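Local coordinates for conserved hypothetical protein (Agrobacterium tumefaciens, PDB 2FEX), which is of unknown function but belongs to the DJ-1/PfpI family, whose members share a flavodoxin-like core and often a reactive cysteine, at residues Glu31-Thr36 with Pro52-Asp57; Ile4-Ala9 with Val68-Leu73; Leu59-Ile64 with Val87-Asp92; Gln10-Trp15 with Met40-Met45; Ala117-Ala122 with Val150-Gly155. All coordinates share one frame; numbering follows the deposited sequence.

Interaction 1 of 5, residues Glu31-Thr36 with Pro52-Asp57; sequences EIVHAT and PDTSYD
His34 uses both its N-H and its C=O on Pro52-Asp57. The N-H points almost straight at the carboxylate of Asp53, with His34 N 2.8 Å from Asp53 OD2 at an N-H...O angle of 170°, and the oxygen accepts through its anti lone pair, away from OD1. The carbonyl is held twice: His34 O lies 2.8 Å from Asp53 N and 3.2 Å from Thr54 N, the second donor in the carbonyl plane and the first tilted from it. Aspartate suits this turn because its short side chain, with CG anti to its own carbonyl carbon (chi1 -60°), reaches back to the strand and takes the place of a backbone acceptor. A water bridges Asp53 OD2 and His34 ND1, in the plane of the imidazole at its edge.

Beyond the turn the chains run parallel as true beta partners, Thr36 N bonding to Thr54 O at 3.2 Å and Tyr56 N reaching Thr36 O more weakly. Thr54 turns its methyl, not its hydroxyl, inward, so that Thr54 CG2 rests 3.7 Å from Val33 CG1 and close to Ala35 CB. On the other face, the methyl of Thr36 lies on the ring of Pro52, while its hydroxyl bonds to Met40 O. The Tyr56 ring passes alongside Ala35, whose small CB leaves room for Tyr56 CD1 at 3.9 Å, and the tyrosine hydroxyl bonds to Leu8 O.

Strand 54-55 is the outermost parallel strand of the central sheet; strand 31-36 separates it from strand 3-7, and Gly46 of the second subunit packs on Ile32 and His34.

Interaction 2 of 5, residues Ile4-Ala9 with Val68-Leu73; sequences IAIALA and VIPGGL
Within Ile4-Ala9 and Val68-Leu73, strands 3-7 and 66-69 pair in parallel, joined by backbone bonds from Val68 N to Ala5 O (2.8 Å) and from Ala7 N to Val68 O (2.9 Å), with Ile6 and Val68 as the bridge pair. On the face that carries these two, branched chains fit together: Ile4 CG2 meets Val68 CG2 at 3.6 Å, and Ile6 CG1 lies against Val68 CB. With chi1 of 174°, Val68 keeps CG2 beside its backbone N and thereby turned back toward Ile4. Isoleucine and valine suit buried strands because their beta branches fill the space close to the backbone; helix 18-27 covers this face through Leu20 and Ala21.

These are neighbouring inner strands of the flavodoxin-like sheet of the DJ-1/PfpI family, with strand 31-36 on the far side of strand 3-7. On the reverse face Ala7 CB sits 4.2 Å from Ile69 CG1, and Ile69 continues onto Ala103 and Leu107 of helix 102-109.

Where the strands end, Pro70 sets its CD 3.2 Å from Ala7 O and meets Leu8 CD2 through CG. Proline lacks an N-H to continue the ladder; instead a water lies within bonding distance of Ala7 O and Pro70 O and links them.

Interaction 3 of 5, residues Leu59-Ile64 with Val87-Asp92; sequences LDPVDI and VKRFRD
Phe90 takes Pro61 over one face of its ring and has Leu59 and Ile64 at its edge. Pro61 CB stands 3.8 Å from the centroid of the Phe90 ring and only 10° off the normal, a CH-pi contact, while Ile64 CG2 comes to the rim in the ring plane, 3.6 Å from Phe90 CE2. Leu59 CB meets Phe90 CE1 at 4.0 Å. This contact packs helix 84-92, in one helical layer of the family's alpha/beta sandwich, on the loop that leads into strand 66-69. A flat aromatic suits the place, since one ring can be gripped by three apolar residues as it reaches from the helix toward Val97 of strand 96-100. The loop itself is shaped by an Asx turn, Asp60 OD1 accepting from Val62 N at 2.9 Å.

Arg89 lies next to Phe90 on the helix and works in two ways. Its chain crosses Pro61 at about a right angle, Arg89 CG 3.4 Å from Pro61 CD; extended as far as CD (chi1 -175°), it then bends at chi3. Beyond the bend the same NH1 bonds to both Tyr56 O and Leu59 O. Arg89 NH1 donates to Leu59 O over 2.7 Å, the oxygen lying 9° from the guanidinium plane and the nitrogen in the carbonyl plane.

Interaction 4 of 5, residues Gln10-Trp15 with Met40-Met45; sequences QDFADW and MPVTSM
Gln10 lends its side-chain carbonyl to the backbone of Met40-Met45: Thr43 N donates to Gln10 OE1 at 2.9 Å, from above the amide plane. The loop following strand 3-7 is thereby tied to the small antiparallel hairpin of strands 42-43 and 49-51, an excursion from the sheet that lies at the dimer interface. The chain of Gln10 folds at chi2 (-72°), which brings the amide over Val42. Two main-chain bonds follow, from Asp11 N to Thr43 O (2.8 Å) and from Met45 N to Phe12 O (2.8 Å, nearly straight at 173°). A water lies between Asp11 OD1 and Ser44 O.

Ser44 is satisfied on both sides, its hydroxyl giving its proton to Asp14 OD1 and accepting from Leu48 N. Asp14 OD2 accepts from Gly46 N, so the carboxylate fastens the turn after the hairpin strand. A serine is small enough for Ser44 CB also to sit on the Phe12 ring, 3.7 Å from the centroid and offset toward the rim. Met45 O takes bonds from Ser26 and Arg25 of the second subunit.

The flexible Met45, a selenomethionine here, bends round Ala13 to Trp15, whose NE1 bonds to Gly155 O. In this Met-aromatic contact SE lies oblique to the ring, and Met45 CE stops at the indole edge, 4.0 Å from Trp15 CZ3.

Interaction 5 of 5, residues Ala117-Ala122 with Val150-Gly155; sequences AHTGNA and VVTAAG
Thr152 meets Thr119 across a gap that begins, at Val150, with a water: one water links Val150 O, Ala117 O and Thr152 OG1, lying 2.8 Å from the hydroxyl oxygen of Thr152.

Thr152 itself makes one of the two direct hydrogen bonds. Its OG1 accepts from Thr119 N at 2.8 Å with an N-H...O angle of 164°, and Thr152 OG1 lies 3.3 Å from His118 CB. The hydroxyl is held between its own backbone N and carbonyl carbon (chi1 51°), which aims it at the neighbouring chain. Threonine suits the site because its hydroxyl, not a backbone carbonyl, accepts from Thr119 N. The imidazole of His118 leads away to bond to Tyr132, and the hydroxyl of Thr119 bonds to Arg139 O.

Strand 150-153 lies in the central sheet beside strand 96-100, which leads to Cys101, in a sequence pattern consistent with the nucleophile elbow of this superfamily. Asn121 touches that cysteine.

At Ala153 the backbone receives the methyl of Thr119, Thr119 CG2 being 3.8 Å from Ala153 CA, while the alanine side chain packs on Phe161 of helix 158-168. Ala154, small enough for the loop to pass close, sets its CB 3.4 Å from both Gly120 O and Asn121 OD1. Gly155 N then donates to Asn121 OD1 at 2.8 Å, in the carbonyl plane of the amide and again at 164°.

In the fold
Interactions 1 and 2 belong to one sheet, strands 31-36 and 3-7 being neighbours in it; interaction 2 is central, mostly backbone pairing and aliphatic packing, whereas interaction 1, at the outermost strand, adds a carboxylate. Interaction 3 packs a helix against a loop and meets interaction 1 where Arg89 reaches Tyr56 O. Interaction 4, only partly buried and at the subunit interface, adds side-chain amide, hydroxyl and carboxylate groups to two main-chain bonds; Gly71 and Leu73 join it to interaction 2. Interaction 5, buried and reaching the same sheet across the chain's centre from interaction 1, offers a threonine hydroxyl and an asparagine amide to backbone N-H groups; Trp15 and Gly155 link it to interaction 4.

Interaction 1 of 5, residues Glu31-Thr36 with Pro52-Asp57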
# COMPACT_ATOMS: atom_id res chain seq x y z
N GLU A 31 8.22 9.82 12.80
CA GLU A 31 7.05 9.39 13.58
C GLU A 31 5.81 9.60 12.72
O GLU A 31 5.66 10.65 12.12
CB GLU A 31 6.90 10.21 14.86
CG GLU A 31 5.82 9.68 15.79
CD GLU A 31 5.55 10.60 16.96
OE1 GLU A 31 6.47 11.39 17.33
OE2 GLU A 31 4.41 10.54 17.47
N ILE A 32 4.96 8.59 12.65
CA ILE A 32 3.73 8.69 11.83
C ILE A 32 2.57 8.74 12.78
O ILE A 32 2.45 7.84 13.68
CB ILE A 32 3.57 7.46 10.87
CG1 ILE A 32 4.78 7.31 9.95
CG2 ILE A 32 2.31 7.59 10.02
CD1 ILE A 32 4.92 8.46 8.94
N VAL A 33 1.72 9.75 12.59
CA VAL A 33 0.47 9.87 13.34
C VAL A 33 -0.67 9.60 12.35
O VAL A 33 -0.86 10.36 11.42
CB VAL A 33 0.31 11.30 13.90
CG1 VAL A 33 -1.04 11.47 14.65
CG2 VAL A 33 1.54 11.62 14.82
N HIS A 34 -1.46 8.56 12.60
CA HIS A 34 -2.61 8.30 11.75
C HIS A 34 -3.84 8.90 12.44
O HIS A 34 -4.03 8.72 13.65
CB HIS A 34 -2.84 6.79 11.53
CG HIS A 34 -1.90 6.22 10.51
ND1 HIS A 34 -0.77 5.53 10.87
CD2 HIS A 34 -1.93 6.26 9.15
CE1 HIS A 34 -0.12 5.18 9.77
NE2 HIS A 34 -0.79 5.60 8.71
N ALA A 35 -4.66 9.57 11.65
CA ALA A 35 -5.89 10.21 12.15
C ALA A 35 -7.10 9.88 11.29
O ALA A 35 -6.96 9.60 10.11
CB ALA A 35 -5.67 11.77 12.20
N THR A 36 -8.30 9.87 11.89
CA THR A 36 -9.55 9.76 11.14
C THR A 36 -10.40 10.97 11.58
O THR A 36 -10.14 11.60 12.62
CB THR A 36 -10.30 8.43 11.47
OG1 THR A 36 -10.59 8.43 12.91
CG2 THR A 36 -9.44 7.19 11.08
N PRO A 52 -6.95 4.46 14.38
CA PRO A 52 -5.97 5.53 14.27
C PRO A 52 -5.41 5.95 15.66
O PRO A 52 -5.91 5.51 16.73
CB PRO A 52 -6.80 6.69 13.71
CG PRO A 52 -8.13 6.53 14.42
CD PRO A 52 -8.34 4.99 14.35
N ASP A 53 -4.41 6.83 15.63
CA ASP A 53 -3.91 7.43 16.84
C ASP A 53 -4.80 8.54 17.40
O ASP A 53 -4.89 8.71 18.62
CB ASP A 53 -2.53 8.05 16.55
CG ASP A 53 -1.54 6.99 16.08
OD1 ASP A 53 -1.25 6.07 16.92
OD2 ASP A 53 -1.10 7.04 14.93
N THR A 54 -5.42 9.31 16.49
CA THR A 54 -6.11 10.51 16.93
C THR A 54 -7.17 10.94 15.92
O THR A 54 -7.44 10.20 14.94
CB THR A 54 -5.02 11.62 17.18
OG1 THR A 54 -5.59 12.65 17.99
CG2 THR A 54 -4.50 12.15 15.85
N SER A 55 -7.81 12.10 16.19
CA SER A 55 -8.82 12.63 15.29
C SER A 55 -8.20 13.81 14.54
O SER A 55 -7.19 14.43 14.95
CB SER A 55 -10.01 13.21 16.13
OG SER A 55 -9.53 14.20 17.05
N TYR A 56 -8.87 14.21 13.46
CA TYR A 56 -8.41 15.37 12.66
C TYR A 56 -8.33 16.63 13.55
O TYR A 56 -7.39 17.42 13.41
CB TYR A 56 -9.38 15.67 11.54
CG TYR A 56 -9.31 14.77 10.32
CD1 TYR A 56 -8.69 13.51 10.37
CD2 TYR A 56 -10.00 15.16 9.13
CE1 TYR A 56 -8.69 12.68 9.21
CE2 TYR A 56 -10.02 14.36 8.00
CZ TYR A 56 -9.39 13.12 8.04
OH TYR A 56 -9.39 12.32 6.94
N ASP A 57 -9.31 16.80 14.46
CA ASP A 57 -9.38 18.05 15.17
C ASP A 57 -8.27 18.14 16.24
O ASP A 57 -8.02 19.22 16.76
CB ASP A 57 -10.75 18.19 15.83
CG ASP A 57 -11.06 17.02 16.74
OD1 ASP A 57 -11.41 15.93 16.24
OD2 ASP A 57 -10.88 17.17 17.96
O HOH W 1 0.20 5.20 13.45

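Interaction 2 of 5, residues Ile4-Ala9 with Val68-Leu73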
# COMPACT_ATOMS: atom_id res chain seq x y z
N ILE A 4 4.81 13.08 10.72
CA ILE A 4 3.94 13.28 9.58
C ILE A 4 2.58 12.77 10.02
O ILE A 4 2.49 11.63 10.51
CB ILE A 4 4.41 12.44 8.36
CG1 ILE A 4 5.82 12.93 7.87
CG2 ILE A 4 3.35 12.45 7.20
CD1 ILE A 4 6.38 12.08 6.65
N ALA A 5 1.53 13.55 9.79
CA ALA A 5 0.17 13.10 10.04
C ALA A 5 -0.40 12.57 8.72
O ALA A 5 -0.30 13.22 7.65
CB ALA A 5 -0.70 14.29 10.50
N ILE A 6 -1.03 11.41 8.82
CA ILE A 6 -1.66 10.81 7.64
C ILE A 6 -3.16 10.76 7.95
O ILE A 6 -3.61 10.11 8.92
CB ILE A 6 -1.10 9.38 7.34
CG1 ILE A 6 0.40 9.59 6.96
CG2 ILE A 6 -1.96 8.77 6.20
CD1 ILE A 6 1.06 8.29 6.55
N ALA A 7 -3.93 11.51 7.15
CA ALA A 7 -5.35 11.68 7.43
C ALA A 7 -6.14 10.61 6.67
O ALA A 7 -6.48 10.78 5.49
CB ALA A 7 -5.83 13.12 6.97
N LEU A 8 -6.42 9.51 7.38
CA LEU A 8 -7.24 8.41 6.84
C LEU A 8 -8.71 8.76 6.86
O LEU A 8 -9.15 9.77 7.47
CB LEU A 8 -7.03 7.15 7.73
CG LEU A 8 -5.56 6.65 7.84
CD1 LEU A 8 -5.48 5.43 8.82
CD2 LEU A 8 -4.90 6.32 6.41
N ALA A 9 -9.48 7.90 6.21
CA ALA A 9 -10.94 8.03 6.21
C ALA A 9 -11.47 6.70 5.81
O ALA A 9 -10.72 5.82 5.29
CB ALA A 9 -11.34 9.11 5.19
N VAL A 68 -0.56 14.60 5.26
CA VAL A 68 -0.61 13.78 4.03
C VAL A 68 -1.98 13.16 3.96
O VAL A 68 -2.41 12.51 4.92
CB VAL A 68 0.46 12.67 4.05
CG1 VAL A 68 0.30 11.73 2.85
CG2 VAL A 68 1.86 13.31 4.06
N ILE A 69 -2.68 13.41 2.85
CA ILE A 69 -4.08 12.98 2.72
C ILE A 69 -4.21 11.96 1.57
O ILE A 69 -4.14 12.34 0.39
CB ILE A 69 -5.03 14.19 2.53
CG1 ILE A 69 -4.72 15.29 3.54
CG2 ILE A 69 -6.47 13.71 2.58
CD1 ILE A 69 -5.56 16.56 3.25
N PRO A 70 -4.38 10.65 1.88
CA PRO A 70 -4.59 9.68 0.80
C PRO A 70 -6.01 9.83 0.20
O PRO A 70 -6.97 10.33 0.87
CB PRO A 70 -4.53 8.28 1.49
CG PRO A 70 -4.94 8.63 2.98
CD PRO A 70 -4.33 10.04 3.23
N GLY A 71 -6.18 9.37 -1.03
CA GLY A 71 -7.51 9.31 -1.61
C GLY A 71 -8.29 8.09 -1.16
O GLY A 71 -7.97 7.48 -0.11
N GLY A 72 -9.34 7.75 -1.94
CA GLY A 72 -10.23 6.68 -1.49
C GLY A 72 -11.64 7.06 -1.89
O GLY A 72 -11.81 8.02 -2.68
N LEU A 73 -12.62 6.31 -1.40
CA LEU A 73 -13.98 6.42 -2.03
C LEU A 73 -14.92 7.39 -1.33
O LEU A 73 -16.09 7.55 -1.75
CB LEU A 73 -14.64 5.06 -2.01
CG LEU A 73 -13.87 3.98 -2.77
CD1 LEU A 73 -14.60 2.63 -2.67
CD2 LEU A 73 -13.58 4.32 -4.25
O HOH W 2 -8.16 10.69 3.39

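Interaction 3 of 5, residues Leu59-Ile64 with Val87-Asp92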
# COMPACT_ATOMS: atom_id res chain seq x y z
N LEU A 59 -5.10 17.27 15.46
CA LEU A 59 -3.81 17.43 14.78
C LEU A 59 -3.34 18.89 14.92
O LEU A 59 -4.06 19.82 14.49
CB LEU A 59 -3.96 17.06 13.30
CG LEU A 59 -4.33 15.61 13.02
CD1 LEU A 59 -4.53 15.43 11.52
CD2 LEU A 59 -3.15 14.65 13.50
N ASP A 60 -2.16 19.09 15.50
CA ASP A 60 -1.68 20.44 15.76
C ASP A 60 -0.36 20.64 14.98
O ASP A 60 0.62 19.91 15.21
CB ASP A 60 -1.49 20.60 17.26
CG ASP A 60 -1.16 22.00 17.66
OD1 ASP A 60 -0.62 22.73 16.79
OD2 ASP A 60 -1.42 22.34 18.85
N PRO A 61 -0.36 21.58 14.04
CA PRO A 61 0.85 21.79 13.21
C PRO A 61 2.05 22.30 14.00
O PRO A 61 3.18 22.29 13.49
CB PRO A 61 0.37 22.76 12.12
CG PRO A 61 -0.67 23.62 12.88
CD PRO A 61 -1.42 22.54 13.69
N VAL A 62 1.87 22.76 15.25
CA VAL A 62 3.03 23.15 16.06
C VAL A 62 4.00 21.96 16.16
O VAL A 62 5.21 22.16 16.15
CB VAL A 62 2.56 23.69 17.46
CG1 VAL A 62 3.73 23.87 18.42
CG2 VAL A 62 1.80 24.97 17.26
N ASP A 63 3.44 20.74 16.20
CA ASP A 63 4.09 19.50 16.53
C ASP A 63 4.26 18.55 15.31
O ASP A 63 4.89 17.51 15.38
CB ASP A 63 3.22 18.84 17.62
CG ASP A 63 2.97 19.77 18.81
OD1 ASP A 63 3.86 20.61 19.13
OD2 ASP A 63 1.87 19.69 19.42
N ILE A 64 3.63 18.91 14.19
CA ILE A 64 3.56 17.97 13.05
C ILE A 64 4.09 18.71 11.81
O ILE A 64 3.62 19.78 11.49
CB ILE A 64 2.14 17.49 12.83
CG1 ILE A 64 1.66 16.71 14.10
CG2 ILE A 64 2.01 16.71 11.47
CD1 ILE A 64 0.18 16.34 14.03
N VAL A 87 -6.68 21.89 6.66
CA VAL A 87 -5.66 22.30 5.70
C VAL A 87 -5.15 23.72 6.01
O VAL A 87 -3.94 23.97 6.00
CB VAL A 87 -6.20 22.16 4.28
CG1 VAL A 87 -5.30 22.87 3.25
CG2 VAL A 87 -6.34 20.70 3.95
N LYS A 88 -6.09 24.62 6.27
CA LYS A 88 -5.72 26.03 6.62
C LYS A 88 -4.81 26.08 7.87
O LYS A 88 -3.83 26.81 7.88
CB LYS A 88 -6.95 26.91 6.76
CG LYS A 88 -6.62 28.40 7.07
CD LYS A 88 -7.84 29.27 6.97
CE LYS A 88 -7.57 30.73 7.38
NZ LYS A 88 -6.23 31.28 6.97
N ARG A 89 -5.15 25.31 8.90
CA ARG A 89 -4.34 25.21 10.11
C ARG A 89 -2.88 24.89 9.77
O ARG A 89 -1.97 25.53 10.25
CB ARG A 89 -4.94 24.15 11.08
CG ARG A 89 -4.28 23.98 12.46
CD ARG A 89 -5.00 22.92 13.39
NE ARG A 89 -6.43 22.76 13.09
CZ ARG A 89 -7.08 21.61 13.10
NH1 ARG A 89 -6.46 20.50 13.40
NH2 ARG A 89 -8.36 21.56 12.80
N PHE A 90 -2.69 23.89 8.93
CA PHE A 90 -1.35 23.46 8.50
C PHE A 90 -0.65 24.47 7.58
O PHE A 90 0.54 24.79 7.77
CB PHE A 90 -1.42 22.04 7.91
CG PHE A 90 -1.36 21.00 8.97
CD1 PHE A 90 -2.47 20.77 9.80
CD2 PHE A 90 -0.13 20.34 9.25
CE1 PHE A 90 -2.37 19.80 10.86
CE2 PHE A 90 -0.00 19.41 10.26
CZ PHE A 90 -1.13 19.13 11.10
N ARG A 91 -1.39 24.96 6.58
CA ARG A 91 -0.81 25.93 5.62
C ARG A 91 -0.39 27.20 6.32
O ARG A 91 0.66 27.82 5.97
CB ARG A 91 -1.80 26.25 4.49
CG ARG A 91 -1.94 25.10 3.56
CD ARG A 91 -0.73 25.06 2.65
NE ARG A 91 -0.80 26.20 1.73
CZ ARG A 91 0.18 26.62 0.94
NH1 ARG A 91 1.38 26.04 0.97
NH2 ARG A 91 -0.06 27.64 0.12
N ASP A 92 -1.18 27.63 7.30
CA ASP A 92 -0.87 28.90 8.00
C ASP A 92 0.43 28.77 8.80
O ASP A 92 1.05 29.77 9.10
CB ASP A 92 -2.02 29.35 8.91
CG ASP A 92 -3.17 29.96 8.14
OD1 ASP A 92 -3.07 30.18 6.90
OD2 ASP A 92 -4.22 30.21 8.78

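Interaction 4 of 5, residues Gln10-Trp15 with Met40-Met45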
# COMPACT_ATOMS: atom_id res chain seq x y z
N GLN A 10 -12.77 6.54 5.99
CA GLN A 10 -13.45 5.34 5.51
C GLN A 10 -13.15 5.17 4.02
O GLN A 10 -13.19 6.16 3.26
CB GLN A 10 -14.95 5.48 5.74
CG GLN A 10 -15.32 5.40 7.22
CD GLN A 10 -15.20 3.99 7.83
OE1 GLN A 10 -14.76 3.02 7.19
NE2 GLN A 10 -15.68 3.87 9.08
N ASP A 11 -12.85 3.93 3.63
CA ASP A 11 -12.61 3.57 2.22
C ASP A 11 -11.37 4.28 1.68
O ASP A 11 -11.25 4.54 0.49
CB ASP A 11 -13.84 3.92 1.35
CG ASP A 11 -15.04 3.10 1.72
OD1 ASP A 11 -14.90 1.87 1.86
OD2 ASP A 11 -16.09 3.71 1.86
N PHE A 12 -10.36 4.51 2.54
CA PHE A 12 -9.09 5.08 2.01
C PHE A 12 -8.39 4.09 1.09
O PHE A 12 -8.54 2.84 1.24
CB PHE A 12 -8.13 5.57 3.13
CG PHE A 12 -7.43 4.47 3.91
CD1 PHE A 12 -6.12 4.03 3.50
CD2 PHE A 12 -8.01 3.95 5.09
CE1 PHE A 12 -5.40 3.03 4.29
CE2 PHE A 12 -7.31 2.97 5.88
CZ PHE A 12 -6.02 2.52 5.43
N ALA A 13 -7.66 4.66 0.11
CA ALA A 13 -6.97 3.84 -0.90
C ALA A 13 -5.69 3.25 -0.26
O ALA A 13 -4.71 3.96 -0.00
CB ALA A 13 -6.61 4.72 -2.13
N ASP A 14 -5.70 1.94 -0.00
CA ASP A 14 -4.59 1.30 0.76
C ASP A 14 -3.23 1.60 0.15
O ASP A 14 -2.25 1.73 0.88
CB ASP A 14 -4.71 -0.22 0.79
CG ASP A 14 -6.06 -0.70 1.34
OD1 ASP A 14 -6.04 -1.60 2.24
OD2 ASP A 14 -7.11 -0.23 0.86
N TRP A 15 -3.16 1.64 -1.20
CA TRP A 15 -1.83 1.71 -1.85
C TRP A 15 -1.26 3.15 -1.85
O TRP A 15 -0.11 3.36 -2.27
CB TRP A 15 -1.92 1.23 -3.30
CG TRP A 15 -2.69 2.13 -4.20
CD1 TRP A 15 -2.16 3.13 -5.00
CD2 TRP A 15 -4.09 2.09 -4.47
NE1 TRP A 15 -3.19 3.75 -5.72
CE2 TRP A 15 -4.37 3.14 -5.40
CE3 TRP A 15 -5.14 1.32 -3.98
CZ2 TRP A 15 -5.67 3.41 -5.85
CZ3 TRP A 15 -6.46 1.60 -4.42
CH2 TRP A 15 -6.70 2.61 -5.38
N MSE A 40 -12.09 7.57 15.50
CA MSE A 40 -12.40 6.14 15.67
C MSE A 40 -12.01 5.35 14.41
O MSE A 40 -11.60 5.96 13.38
CB MSE A 40 -13.89 5.98 16.08
CG MSE A 40 -14.10 6.47 17.55
SE MSE A 40 -15.86 6.35 18.19
CE MSE A 40 -16.52 8.16 17.52
N PRO A 41 -12.09 4.02 14.49
CA PRO A 41 -11.56 3.18 13.39
C PRO A 41 -12.25 3.47 12.05
O PRO A 41 -13.43 3.93 11.99
CB PRO A 41 -11.88 1.73 13.87
CG PRO A 41 -11.73 1.88 15.40
CD PRO A 41 -12.55 3.18 15.61
N VAL A 42 -11.50 3.15 11.00
CA VAL A 42 -12.07 3.14 9.66
C VAL A 42 -11.62 1.89 8.90
O VAL A 42 -10.64 1.25 9.28
CB VAL A 42 -11.61 4.38 8.85
CG1 VAL A 42 -12.23 5.68 9.50
CG2 VAL A 42 -10.08 4.46 8.72
N THR A 43 -12.31 1.59 7.80
CA THR A 43 -11.98 0.36 7.01
C THR A 43 -11.43 0.82 5.66
O THR A 43 -12.06 1.60 4.97
CB THR A 43 -13.20 -0.46 6.79
OG1 THR A 43 -13.77 -0.83 8.07
CG2 THR A 43 -12.88 -1.71 6.01
N SER A 44 -10.26 0.35 5.29
CA SER A 44 -9.68 0.76 3.99
C SER A 44 -10.45 0.12 2.83
O SER A 44 -11.31 -0.80 3.00
CB SER A 44 -8.24 0.26 3.86
OG SER A 44 -8.19 -1.18 3.73
N MSE A 45 -10.14 0.57 1.62
CA MSE A 45 -10.74 -0.08 0.44
C MSE A 45 -10.47 -1.58 0.45
O MSE A 45 -11.32 -2.36 -0.02
CB MSE A 45 -10.19 0.54 -0.86
CG MSE A 45 -10.93 1.81 -1.20
SE MSE A 45 -10.03 2.76 -2.68
CE MSE A 45 -10.49 1.47 -4.17
O HOH W 3 -14.20 -0.15 3.20

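Interaction 5 of 5, residues Ala117-Ala122 with Val150-Gly155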
# COMPACT_ATOMS: atom_id res chain seq x y z
N ALA A 117 1.90 25.16 -8.66
CA ALA A 117 1.92 24.09 -9.65
C ALA A 117 1.42 22.82 -8.95
O ALA A 117 1.72 22.60 -7.76
CB ALA A 117 3.32 23.89 -10.23
N HIS A 118 0.64 22.00 -9.67
CA HIS A 118 0.03 20.79 -9.05
C HIS A 118 -0.45 19.85 -10.15
O HIS A 118 -0.41 20.20 -11.34
CB HIS A 118 -1.17 21.19 -8.20
CG HIS A 118 -2.24 21.90 -8.98
ND1 HIS A 118 -2.28 23.28 -9.14
CD2 HIS A 118 -3.27 21.41 -9.71
CE1 HIS A 118 -3.27 23.60 -9.96
NE2 HIS A 118 -3.88 22.48 -10.33
N THR A 119 -0.87 18.65 -9.75
CA THR A 119 -1.48 17.73 -10.68
C THR A 119 -2.61 17.01 -9.90
O THR A 119 -3.05 17.47 -8.82
CB THR A 119 -0.45 16.76 -11.30
OG1 THR A 119 -1.04 16.03 -12.40
CG2 THR A 119 0.14 15.80 -10.22
N GLY A 120 -3.12 15.94 -10.51
CA GLY A 120 -4.29 15.25 -9.92
C GLY A 120 -4.58 14.05 -10.80
O GLY A 120 -3.78 13.68 -11.72
N ASN A 121 -5.74 13.46 -10.59
CA ASN A 121 -6.13 12.35 -11.48
C ASN A 121 -6.44 12.84 -12.88
O ASN A 121 -6.20 12.11 -13.87
CB ASN A 121 -7.35 11.63 -10.92
CG ASN A 121 -7.00 10.77 -9.73
OD1 ASN A 121 -5.84 10.33 -9.59
ND2 ASN A 121 -8.00 10.53 -8.85
N ALA A 122 -7.00 14.06 -12.95
CA ALA A 122 -7.31 14.75 -14.21
C ALA A 122 -7.67 16.20 -13.88
O ALA A 122 -8.16 16.49 -12.76
CB ALA A 122 -8.54 14.09 -14.85
N VAL A 150 3.14 22.38 -1.34
CA VAL A 150 2.01 21.51 -1.61
C VAL A 150 2.47 20.43 -2.58
O VAL A 150 3.02 20.70 -3.66
CB VAL A 150 0.84 22.34 -2.27
CG1 VAL A 150 -0.34 21.41 -2.70
CG2 VAL A 150 0.35 23.43 -1.30
N VAL A 151 2.23 19.18 -2.21
CA VAL A 151 2.56 18.06 -3.07
C VAL A 151 1.23 17.41 -3.52
O VAL A 151 0.33 17.15 -2.71
CB VAL A 151 3.40 17.00 -2.30
CG1 VAL A 151 3.54 15.71 -3.16
CG2 VAL A 151 4.82 17.61 -2.02
N THR A 152 1.11 17.15 -4.82
CA THR A 152 -0.07 16.50 -5.35
C THR A 152 0.34 15.37 -6.32
O THR A 152 1.43 15.37 -6.86
CB THR A 152 -1.01 17.53 -6.07
OG1 THR A 152 -0.22 18.28 -7.01
CG2 THR A 152 -1.71 18.45 -5.01
N ALA A 153 -0.57 14.41 -6.49
CA ALA A 153 -0.37 13.28 -7.40
C ALA A 153 -1.67 12.62 -7.73
O ALA A 153 -2.67 12.75 -7.00
CB ALA A 153 0.52 12.25 -6.70
N ALA A 154 -1.64 11.90 -8.86
CA ALA A 154 -2.76 11.05 -9.24
C ALA A 154 -2.61 9.77 -8.37
O ALA A 154 -1.48 9.45 -7.90
CB ALA A 154 -2.60 10.71 -10.69
N GLY A 155 -3.70 9.03 -8.25
CA GLY A 155 -3.67 7.76 -7.54
C GLY A 155 -2.71 6.76 -8.18
O GLY A 155 -2.25 5.85 -7.49
O HOH W 4 1.31 20.44 -5.97